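Local coordinates for acetoin utilization protein AcuB, putative (Vibrio cholerae, PDB 2O16) that is of unknown function but carries a pair of CBS domains, so that it probably senses or binds a regulatory ligand such as an adenine nucleotide, at residues H16-T21 and N25-L30; V39-A44 and G50-R55; Q54-A59 and V83-V88. All coordinates share one frame; numbering follows the deposited sequence.

How the contacts relate
From the N terminus, contact 1 closes first: extended segment 16-21 turns back through a tight loop onto the start of helix 24-34. Contact 2 follows in series, closing the beta hairpin of strands 38-42 and 48-53; its centre lies about 7 Å from that of contact 1, and the two are joined by Leu18, whose N and O pair with Pro40 O and Val42 N. Contact 3 begins where contact 2 ends, sharing Gln54 and Arg55, and closes a longer excursion that returns at 83-88. None nests in another. Together they tie helices 24-34 and 54-64 to the hairpin and to the incoming second CBS domain.

Contact 1 (H16-T21 and N25-L30); sequences HTLLRT and NDAKHL
Leu18 and Leu30 reach toward each other tip to tip, and these two residues account for most of the buried surface. Leu30 CD2 lies 3.9 Å from Leu18 CG, and the same methyl comes within 4.1 Å of CB of His16, so one branch of Leu30 serves two residues of the extended segment. Leu30 has its CG trans to the backbone N (chi1 177°), which sends the branch off the helix toward segment 16-21.

The second apolar group is centred on Leu18 CD1. This methyl sits against the helix backbone, 3.6 Å from Ala27 CA, and also meets Ala27 CB at 4.0 Å. It touches Asp26 as well, with CD1 4.2 Å from the CB of that residue, so the aliphatic root of the aspartate, not its carboxylate, takes part.

No polar bond links the two segments. Asp26 OD2 accepts a hydrogen bond from Thr23 N at the start of the helix, while Leu30 N to Asp26 O, at 2.9 Å, is the helix's own bond. Val39 underlies both leucines, and Leu80 touches Leu18 and Ala27. An extended chain at Leu18, pairing in parallel fashion with strand 38-42, then a helix packed against both, is consistent with the start of a CBS domain, where a helix precedes the beta hairpin.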
loop_
_atom_site.group_PDB
_atom_site.type_symbol
_atom_site.label_atom_id
_atom_site.label_comp_id
_atom_site.label_asym_id
_atom_site.label_seq_id
_atom_site.Cartn_x
_atom_site.Cartn_y
_atom_site.Cartn_z
ATOM N N HIS A 16 1.998 -5.337 -7.017
ATOM C CA HIS A 16 0.863 -5.860 -7.765
ATOM C C HIS A 16 -0.326 -4.942 -7.573
ATOM O O HIS A 16 -0.690 -4.594 -6.440
ATOM C CB HIS A 16 0.501 -7.258 -7.293
ATOM C CG HIS A 16 1.532 -8.286 -7.658
ATOM N ND1 HIS A 16 2.689 -8.467 -6.927
ATOM C CD2 HIS A 16 1.585 -9.176 -8.678
ATOM C CE1 HIS A 16 3.407 -9.438 -7.475
ATOM N NE2 HIS A 16 2.765 -9.879 -8.544
ATOM N N THR A 17 -0.930 -4.594 -8.691
ATOM C CA THR A 17 -2.031 -3.609 -8.749
ATOM C C THR A 17 -3.218 -4.221 -9.505
ATOM O O THR A 17 -3.095 -5.290 -10.135
ATOM C CB THR A 17 -1.580 -2.351 -9.488
ATOM O OG1 THR A 17 -1.151 -2.719 -10.800
ATOM C CG2 THR A 17 -0.419 -1.681 -8.761
ATOM N N LEU A 18 -4.364 -3.561 -9.447
ATOM C CA LEU A 18 -5.555 -4.029 -10.176
ATOM C C LEU A 18 -6.245 -2.835 -10.810
ATOM O O LEU A 18 -6.144 -1.724 -10.266
ATOM C CB LEU A 18 -6.502 -4.745 -9.208
ATOM C CG LEU A 18 -6.055 -6.166 -8.788
ATOM C CD1 LEU A 18 -7.011 -6.749 -7.801
ATOM C CD2 LEU A 18 -5.870 -7.154 -9.999
ATOM N N LEU A 19 -6.941 -3.049 -11.942
ATOM C CA LEU A 19 -7.819 -2.004 -12.524
ATOM C C LEU A 19 -9.068 -1.817 -11.673
ATOM O O LEU A 19 -9.460 -2.719 -10.928
ATOM C CB LEU A 19 -8.234 -2.366 -13.974
ATOM C CG LEU A 19 -7.095 -2.521 -14.976
ATOM C CD1 LEU A 19 -7.559 -3.117 -16.362
ATOM C CD2 LEU A 19 -6.334 -1.182 -15.152
ATOM N N ARG A 20 -9.678 -0.626 -11.752
ATOM C CA ARG A 20 -10.818 -0.270 -10.877
ATOM C C ARG A 20 -12.084 -1.051 -11.166
ATOM O O ARG A 20 -13.023 -1.067 -10.350
ATOM C CB ARG A 20 -11.153 1.219 -11.060
ATOM C CG ARG A 20 -11.626 1.566 -12.495
ATOM C CD ARG A 20 -11.665 3.091 -12.740
ATOM N NE ARG A 20 -12.764 3.716 -12.004
ATOM C CZ ARG A 20 -14.024 3.797 -12.443
ATOM N NH1 ARG A 20 -14.386 3.282 -13.614
ATOM N NH2 ARG A 20 -14.938 4.387 -11.698
ATOM N N THR A 21 -12.118 -1.655 -12.366
ATOM C CA THR A 21 -13.194 -2.524 -12.792
ATOM C C THR A 21 -12.951 -4.012 -12.510
ATOM O O THR A 21 -13.823 -4.848 -12.745
ATOM C CB THR A 21 -13.526 -2.302 -14.315
ATOM O OG1 THR A 21 -12.314 -2.246 -15.084
ATOM C CG2 THR A 21 -14.286 -0.997 -14.504
ATOM N N ASN A 25 -13.515 -9.956 -5.570
ATOM C CA ASN A 25 -13.055 -11.332 -5.727
ATOM C C ASN A 25 -11.634 -11.425 -6.264
ATOM O O ASN A 25 -10.835 -12.221 -5.771
ATOM C CB ASN A 25 -14.018 -12.115 -6.628
ATOM C CG ASN A 25 -14.042 -13.597 -6.300
ATOM O OD1 ASN A 25 -13.856 -13.988 -5.149
ATOM N ND2 ASN A 25 -14.271 -14.436 -7.324
ATOM N N ASP A 26 -11.303 -10.602 -7.262
ATOM C CA ASP A 26 -9.949 -10.540 -7.780
ATOM C C ASP A 26 -8.936 -10.080 -6.731
ATOM O O ASP A 26 -7.839 -10.635 -6.654
ATOM C CB ASP A 26 -9.846 -9.584 -8.975
ATOM C CG ASP A 26 -10.729 -9.996 -10.141
ATOM O OD1 ASP A 26 -10.839 -11.214 -10.421
ATOM O OD2 ASP A 26 -11.286 -9.095 -10.784
ATOM N N ALA A 27 -9.283 -9.036 -5.980
ATOM C CA ALA A 27 -8.382 -8.508 -4.947
ATOM C C ALA A 27 -8.193 -9.557 -3.835
ATOM O O ALA A 27 -7.080 -9.761 -3.353
ATOM C CB ALA A 27 -8.949 -7.190 -4.359
ATOM N N LYS A 28 -9.290 -10.178 -3.417
ATOM C CA LYS A 28 -9.217 -11.321 -2.485
ATOM C C LYS A 28 -8.231 -12.402 -2.949
ATOM O O LYS A 28 -7.338 -12.804 -2.196
ATOM C CB LYS A 28 -10.607 -11.910 -2.249
ATOM C CG LYS A 28 -10.669 -12.973 -1.121
ATOM C CD LYS A 28 -11.971 -13.763 -1.257
ATOM C CE LYS A 28 -11.999 -15.015 -0.361
ATOM N NZ LYS A 28 -12.684 -14.749 0.950
ATOM N N HIS A 29 -8.399 -12.873 -4.183
ATOM C CA HIS A 29 -7.543 -13.910 -4.755
ATOM C C HIS A 29 -6.086 -13.501 -4.830
ATOM O O HIS A 29 -5.184 -14.295 -4.527
ATOM C CB HIS A 29 -8.039 -14.344 -6.148
ATOM C CG HIS A 29 -9.343 -15.081 -6.124
ATOM N ND1 HIS A 29 -9.662 -16.003 -5.148
ATOM C CD2 HIS A 29 -10.399 -15.056 -6.972
ATOM C CE1 HIS A 29 -10.871 -16.490 -5.378
ATOM N NE2 HIS A 29 -11.340 -15.930 -6.479
ATOM N N LEU A 30 -5.845 -12.253 -5.219
ATOM C CA LEU A 30 -4.494 -11.760 -5.330
ATOM C C LEU A 30 -3.847 -11.691 -3.944
ATOM O O LEU A 30 -2.706 -12.069 -3.784
ATOM C CB LEU A 30 -4.508 -10.375 -5.986
ATOM C CG LEU A 30 -3.172 -9.668 -6.125
ATOM C CD1 LEU A 30 -2.310 -10.515 -7.040
ATOM C CD2 LEU A 30 -3.429 -8.270 -6.731
#

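Contact 2 (V39-A44 and G50-R55); sequences VPIVDA and GIVSQR. With PO4 (phosphate ion), chain E.
In Val52, chi1 of -68° sets CG1 anti to the carbonyl carbon and leaves CG2 between the backbone N and the carbonyl carbon, and Ile41 has CG1 opposite its carbonyl carbon (chi1 -53°); these rotations bring Ile41 CD1 to 4.0 Å from Val52 CG2, the two side chains crossing at about a right angle. The same Val52 methyl rests 3.9 Å from Val39 CB, so Val39, Ile41 and Val52 form one apolar patch on a single face of the hairpin. Pro40 and Ile51 point to the opposite face, where they meet loosely through Pro40 CG and Ile51 CD1.

The backbone ladder is antiparallel. Val39 and Val52 are a hydrogen-bonded pair with both bonds at 3.0 Å, Val39 N to Val52 O and Val52 N to Val39 O. Both bonds are close to straight at the hydrogen. Ile41 and Gly50 form the next hydrogen-bonded pair: Ile41 N to Gly50 O is short at 2.8 Å, while Gly50 N to Ile41 O stretches to 3.3 Å with a more bent N-H geometry (145°). Between them Pro40, which has no N-H, occupies a non-hydrogen-bonded position opposite Ile51.

At the end of strand 50-53, Ser53 is the N-cap of helix 54-64. Its OG also donates to O3 of a phosphate ion, probably from the crystallisation liquor, at 2.8 Å, and the aliphatic chain of Arg55 passes the same ion.

Helix 24-34 packs on the Val39 and Val52 side through Ala27, Leu30 and Met31, while strand 119-124 meets Pro40 through Leu120 and Ile123.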
loop_
_atom_site.group_PDB
_atom_site.type_symbol
_atom_site.label_atom_id
_atom_site.label_comp_id
_atom_site.label_asym_id
_atom_site.label_seq_id
_atom_site.Cartn_x
_atom_site.Cartn_y
_atom_site.Cartn_z
ATOM N N VAL A 39 -3.564 -3.742 -2.052
ATOM C CA VAL A 39 -3.526 -3.756 -3.507
ATOM C C VAL A 39 -3.922 -2.368 -3.995
ATOM O O VAL A 39 -5.094 -1.991 -3.899
ATOM C CB VAL A 39 -4.491 -4.770 -4.101
ATOM C CG1 VAL A 39 -4.414 -4.769 -5.639
ATOM C CG2 VAL A 39 -4.192 -6.201 -3.527
ATOM N N PRO A 40 -2.942 -1.630 -4.510
ATOM C CA PRO A 40 -3.263 -0.365 -5.157
ATOM C C PRO A 40 -4.149 -0.592 -6.427
ATOM O O PRO A 40 -4.002 -1.606 -7.171
ATOM C CB PRO A 40 -1.885 0.201 -5.520
ATOM C CG PRO A 40 -0.887 -0.589 -4.657
ATOM C CD PRO A 40 -1.493 -1.932 -4.544
ATOM N N ILE A 41 -5.081 0.329 -6.622
ATOM C CA ILE A 41 -5.938 0.381 -7.808
ATOM C C ILE A 41 -5.401 1.466 -8.745
ATOM O O ILE A 41 -5.215 2.614 -8.325
ATOM C CB ILE A 41 -7.403 0.730 -7.402
ATOM C CG1 ILE A 41 -7.935 -0.219 -6.299
ATOM C CG2 ILE A 41 -8.318 0.817 -8.640
ATOM C CD1 ILE A 41 -7.760 -1.703 -6.564
ATOM N N VAL A 42 -5.133 1.118 -10.005
ATOM C CA VAL A 42 -4.466 2.053 -10.922
ATOM C C VAL A 42 -5.198 2.116 -12.248
ATOM O O VAL A 42 -6.009 1.231 -12.542
ATOM C CB VAL A 42 -2.993 1.647 -11.188
ATOM C CG1 VAL A 42 -2.157 1.739 -9.893
ATOM C CG2 VAL A 42 -2.927 0.208 -11.803
ATOM N N ASP A 43 -4.927 3.153 -13.045
ATOM C CA ASP A 43 -5.461 3.193 -14.421
ATOM C C ASP A 43 -4.458 2.517 -15.366
ATOM O O ASP A 43 -3.447 1.996 -14.921
ATOM C CB ASP A 43 -5.827 4.644 -14.840
ATOM C CG ASP A 43 -4.609 5.533 -15.117
ATOM O OD1 ASP A 43 -3.439 5.072 -15.116
ATOM O OD2 ASP A 43 -4.829 6.751 -15.344
ATOM N N ALA A 44 -4.722 2.558 -16.672
ATOM C CA ALA A 44 -3.878 1.903 -17.662
ATOM C C ALA A 44 -2.449 2.413 -17.691
ATOM O O ALA A 44 -1.551 1.672 -18.097
ATOM C CB ALA A 44 -4.515 1.998 -19.072
ATOM N N GLY A 50 -6.578 4.615 -6.145
ATOM C CA GLY A 50 -7.004 4.249 -4.770
ATOM C C GLY A 50 -6.270 2.990 -4.325
ATOM O O GLY A 50 -5.354 2.543 -4.993
ATOM N N ILE A 51 -6.677 2.414 -3.187
ATOM C CA ILE A 51 -6.032 1.234 -2.678
ATOM C C ILE A 51 -7.057 0.449 -1.842
ATOM O O ILE A 51 -7.907 1.047 -1.168
ATOM C CB ILE A 51 -4.712 1.605 -1.908
ATOM C CG1 ILE A 51 -4.059 0.372 -1.271
ATOM C CG2 ILE A 51 -4.948 2.720 -0.883
ATOM C CD1 ILE A 51 -2.615 0.604 -0.914
ATOM N N VAL A 52 -7.023 -0.881 -1.936
ATOM C CA VAL A 52 -7.917 -1.704 -1.118
ATOM C C VAL A 52 -7.076 -2.556 -0.158
ATOM O O VAL A 52 -6.034 -3.088 -0.550
ATOM C CB VAL A 52 -8.859 -2.605 -1.999
ATOM C CG1 VAL A 52 -9.865 -1.720 -2.775
ATOM C CG2 VAL A 52 -8.026 -3.484 -2.974
ATOM N N SER A 53 -7.504 -2.627 1.099
ATOM C CA SER A 53 -6.808 -3.443 2.095
ATOM C C SER A 53 -7.633 -4.694 2.349
ATOM O O SER A 53 -8.808 -4.762 1.972
ATOM C CB SER A 53 -6.653 -2.666 3.410
ATOM O OG SER A 53 -7.935 -2.372 3.941
ATOM N N GLN A 54 -7.033 -5.676 3.013
ATOM C CA GLN A 54 -7.828 -6.813 3.495
ATOM C C GLN A 54 -8.997 -6.324 4.341
ATOM O O GLN A 54 -10.121 -6.850 4.233
ATOM C CB GLN A 54 -6.970 -7.774 4.322
ATOM C CG GLN A 54 -7.786 -8.975 4.856
ATOM C CD GLN A 54 -6.959 -9.818 5.805
ATOM O OE1 GLN A 54 -6.791 -9.482 6.980
ATOM N NE2 GLN A 54 -6.386 -10.875 5.281
ATOM N N ARG A 55 -8.756 -5.293 5.161
ATOM C CA ARG A 55 -9.827 -4.749 5.983
ATOM C C ARG A 55 -10.999 -4.208 5.146
ATOM O O ARG A 55 -12.174 -4.369 5.511
ATOM C CB ARG A 55 -9.307 -3.694 6.978
ATOM C CG ARG A 55 -10.442 -3.157 7.900
ATOM C CD ARG A 55 -9.917 -2.299 9.045
ATOM N NE ARG A 55 -10.992 -1.646 9.794
ATOM C CZ ARG A 55 -10.810 -0.891 10.877
ATOM N NH1 ARG A 55 -9.590 -0.686 11.359
ATOM N NH2 ARG A 55 -11.852 -0.340 11.486
HETATM P P PO4 E . -8.944 0.730 6.012
HETATM O O1 PO4 E . -9.665 1.244 4.782
HETATM O O2 PO4 E . -9.920 -0.165 6.747
HETATM O O3 PO4 E . -7.703 -0.099 5.637
HETATM O O4 PO4 E . -8.626 1.897 6.935
#

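Contact 3 (Q54-A59 and V83-V88); sequences QRDLLA and VMHTDV
Val83 CG1 fills the close-packed half of this contact, lying 4.1 Å from Asp56 CB and 4.2 Å from Leu57 CD2. With CG1 trans to the backbone N of Val83 (chi1 176°), the methyl faces the first turns of helix 54-64. Leu57 is buried beneath, and its other neighbours, Leu24, Ala27 and Met31, belong to helix 24-34.

The other half is looser and polar. Asp56 OD1 approaches His85 NE2 at 3.5 Å, too long to count as a bond, and the carboxylate and imidazole planes stand 78° apart. Water mediates instead: one molecule sits 2.8 Å from Asp56 OD2 and 2.8 Å from His85 N, which donates to it. OD2 also receives the backbone N-H of Ser53, so the carboxylate is held at the helix start while its other oxygen faces His85. Both OD1 and the imidazole come near the phosphate ion, on the exposed side.

Ser53 caps the backbone N of Asp56 as well, and the reciprocal pairing is a capping box. With phosphate gathered at this helix N terminus, beside the loop from the second CBS domain, the arrangement resembles the inter-domain clefts in which paired CBS domains commonly bind nucleotides.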
loop_
_atom_site.group_PDB
_atom_site.type_symbol
_atom_site.label_atom_id
_atom_site.label_comp_id
_atom_site.label_asym_id
_atom_site.label_seq_id
_atom_site.Cartn_x
_atom_site.Cartn_y
_atom_site.Cartn_z
ATOM N N GLN A 54 -7.033 -5.676 3.013
ATOM C CA GLN A 54 -7.828 -6.813 3.495
ATOM C C GLN A 54 -8.997 -6.324 4.341
ATOM O O GLN A 54 -10.121 -6.850 4.233
ATOM C CB GLN A 54 -6.970 -7.774 4.322
ATOM C CG GLN A 54 -7.786 -8.975 4.856
ATOM C CD GLN A 54 -6.959 -9.818 5.805
ATOM O OE1 GLN A 54 -6.791 -9.482 6.980
ATOM N NE2 GLN A 54 -6.386 -10.875 5.281
ATOM N N ARG A 55 -8.756 -5.293 5.161
ATOM C CA ARG A 55 -9.827 -4.749 5.983
ATOM C C ARG A 55 -10.999 -4.208 5.146
ATOM O O ARG A 55 -12.174 -4.369 5.511
ATOM C CB ARG A 55 -9.307 -3.694 6.978
ATOM C CG ARG A 55 -10.442 -3.157 7.900
ATOM C CD ARG A 55 -9.917 -2.299 9.045
ATOM N NE ARG A 55 -10.992 -1.646 9.794
ATOM C CZ ARG A 55 -10.810 -0.891 10.877
ATOM N NH1 ARG A 55 -9.590 -0.686 11.359
ATOM N NH2 ARG A 55 -11.852 -0.340 11.486
ATOM N N ASP A 56 -10.694 -3.542 4.039
ATOM C CA ASP A 56 -11.734 -3.070 3.111
ATOM C C ASP A 56 -12.558 -4.234 2.568
ATOM O O ASP A 56 -13.788 -4.158 2.490
ATOM C CB ASP A 56 -11.112 -2.304 1.925
ATOM C CG ASP A 56 -10.473 -0.981 2.342
ATOM O OD1 ASP A 56 -10.970 -0.353 3.305
ATOM O OD2 ASP A 56 -9.474 -0.575 1.715
ATOM N N LEU A 57 -11.862 -5.289 2.127
ATOM C CA LEU A 57 -12.538 -6.445 1.521
ATOM C C LEU A 57 -13.390 -7.153 2.556
ATOM O O LEU A 57 -14.537 -7.515 2.283
ATOM C CB LEU A 57 -11.535 -7.432 0.880
ATOM C CG LEU A 57 -10.632 -6.880 -0.227
ATOM C CD1 LEU A 57 -9.930 -8.009 -0.962
ATOM C CD2 LEU A 57 -11.409 -5.999 -1.214
ATOM N N LEU A 58 -12.840 -7.309 3.758
ATOM C CA LEU A 58 -13.565 -7.978 4.839
ATOM C C LEU A 58 -14.803 -7.180 5.243
ATOM O O LEU A 58 -15.880 -7.752 5.439
ATOM C CB LEU A 58 -12.660 -8.268 6.049
ATOM C CG LEU A 58 -11.553 -9.322 5.914
ATOM C CD1 LEU A 58 -10.701 -9.317 7.172
ATOM C CD2 LEU A 58 -12.079 -10.750 5.626
ATOM N N ALA A 59 -14.677 -5.861 5.335
ATOM C CA ALA A 59 -15.845 -5.014 5.647
ATOM C C ALA A 59 -16.940 -5.042 4.562
ATOM O O ALA A 59 -18.135 -5.018 4.877
ATOM C CB ALA A 59 -15.421 -3.594 5.914
ATOM N N VAL A 83 -15.451 -0.199 -3.840
ATOM C CA VAL A 83 -14.946 -0.617 -2.530
ATOM C C VAL A 83 -13.869 0.357 -2.018
ATOM O O VAL A 83 -13.800 0.663 -0.813
ATOM C CB VAL A 83 -14.398 -2.066 -2.585
ATOM C CG1 VAL A 83 -13.777 -2.487 -1.244
ATOM C CG2 VAL A 83 -15.529 -3.077 -3.009
ATOM N N MET A 84 -13.033 0.862 -2.920
ATOM C CA MET A 84 -11.894 1.668 -2.473
ATOM C C MET A 84 -12.363 3.030 -1.907
ATOM O O MET A 84 -13.345 3.638 -2.394
ATOM C CB MET A 84 -10.887 1.874 -3.612
ATOM C CG MET A 84 -11.390 2.792 -4.707
ATOM S SD MET A 84 -10.382 2.592 -6.189
ATOM C CE MET A 84 -10.936 3.972 -7.204
ATOM N N HIS A 85 -11.652 3.482 -0.876
ATOM C CA HIS A 85 -11.898 4.781 -0.258
ATOM C C HIS A 85 -11.594 5.893 -1.240
ATOM O O HIS A 85 -10.613 5.804 -1.984
ATOM C CB HIS A 85 -11.007 4.927 0.984
ATOM C CG HIS A 85 -11.557 4.213 2.176
ATOM N ND1 HIS A 85 -12.856 4.395 2.614
ATOM C CD2 HIS A 85 -11.008 3.303 3.008
ATOM C CE1 HIS A 85 -13.076 3.630 3.672
ATOM N NE2 HIS A 85 -11.970 2.961 3.931
ATOM N N THR A 86 -12.439 6.929 -1.235
ATOM C CA THR A 86 -12.263 8.074 -2.136
ATOM C C THR A 86 -11.135 8.990 -1.634
ATOM O O THR A 86 -10.569 9.748 -2.405
ATOM C CB THR A 86 -13.600 8.850 -2.290
ATOM O OG1 THR A 86 -14.077 9.193 -0.988
ATOM C CG2 THR A 86 -14.679 7.967 -2.981
ATOM N N ASP A 87 -10.796 8.925 -0.348
ATOM C CA ASP A 87 -9.654 9.680 0.159
ATOM C C ASP A 87 -8.397 8.822 -0.008
ATOM O O ASP A 87 -8.338 7.712 0.509
ATOM C CB ASP A 87 -9.865 10.024 1.623
ATOM C CG ASP A 87 -11.168 10.778 1.850
ATOM O OD1 ASP A 87 -11.223 11.970 1.509
ATOM O OD2 ASP A 87 -12.133 10.172 2.350
ATOM N N VAL A 88 -7.396 9.355 -0.704
ATOM C CA VAL A 88 -6.197 8.597 -1.002
ATOM C C VAL A 88 -4.951 9.337 -0.450
ATOM O O VAL A 88 -4.701 10.495 -0.821
ATOM C CB VAL A 88 -6.055 8.396 -2.532
ATOM C CG1 VAL A 88 -4.771 7.556 -2.854
ATOM C CG2 VAL A 88 -7.320 7.736 -3.123
HETATM O O HOH W 1 -9.697 1.874 0.416
#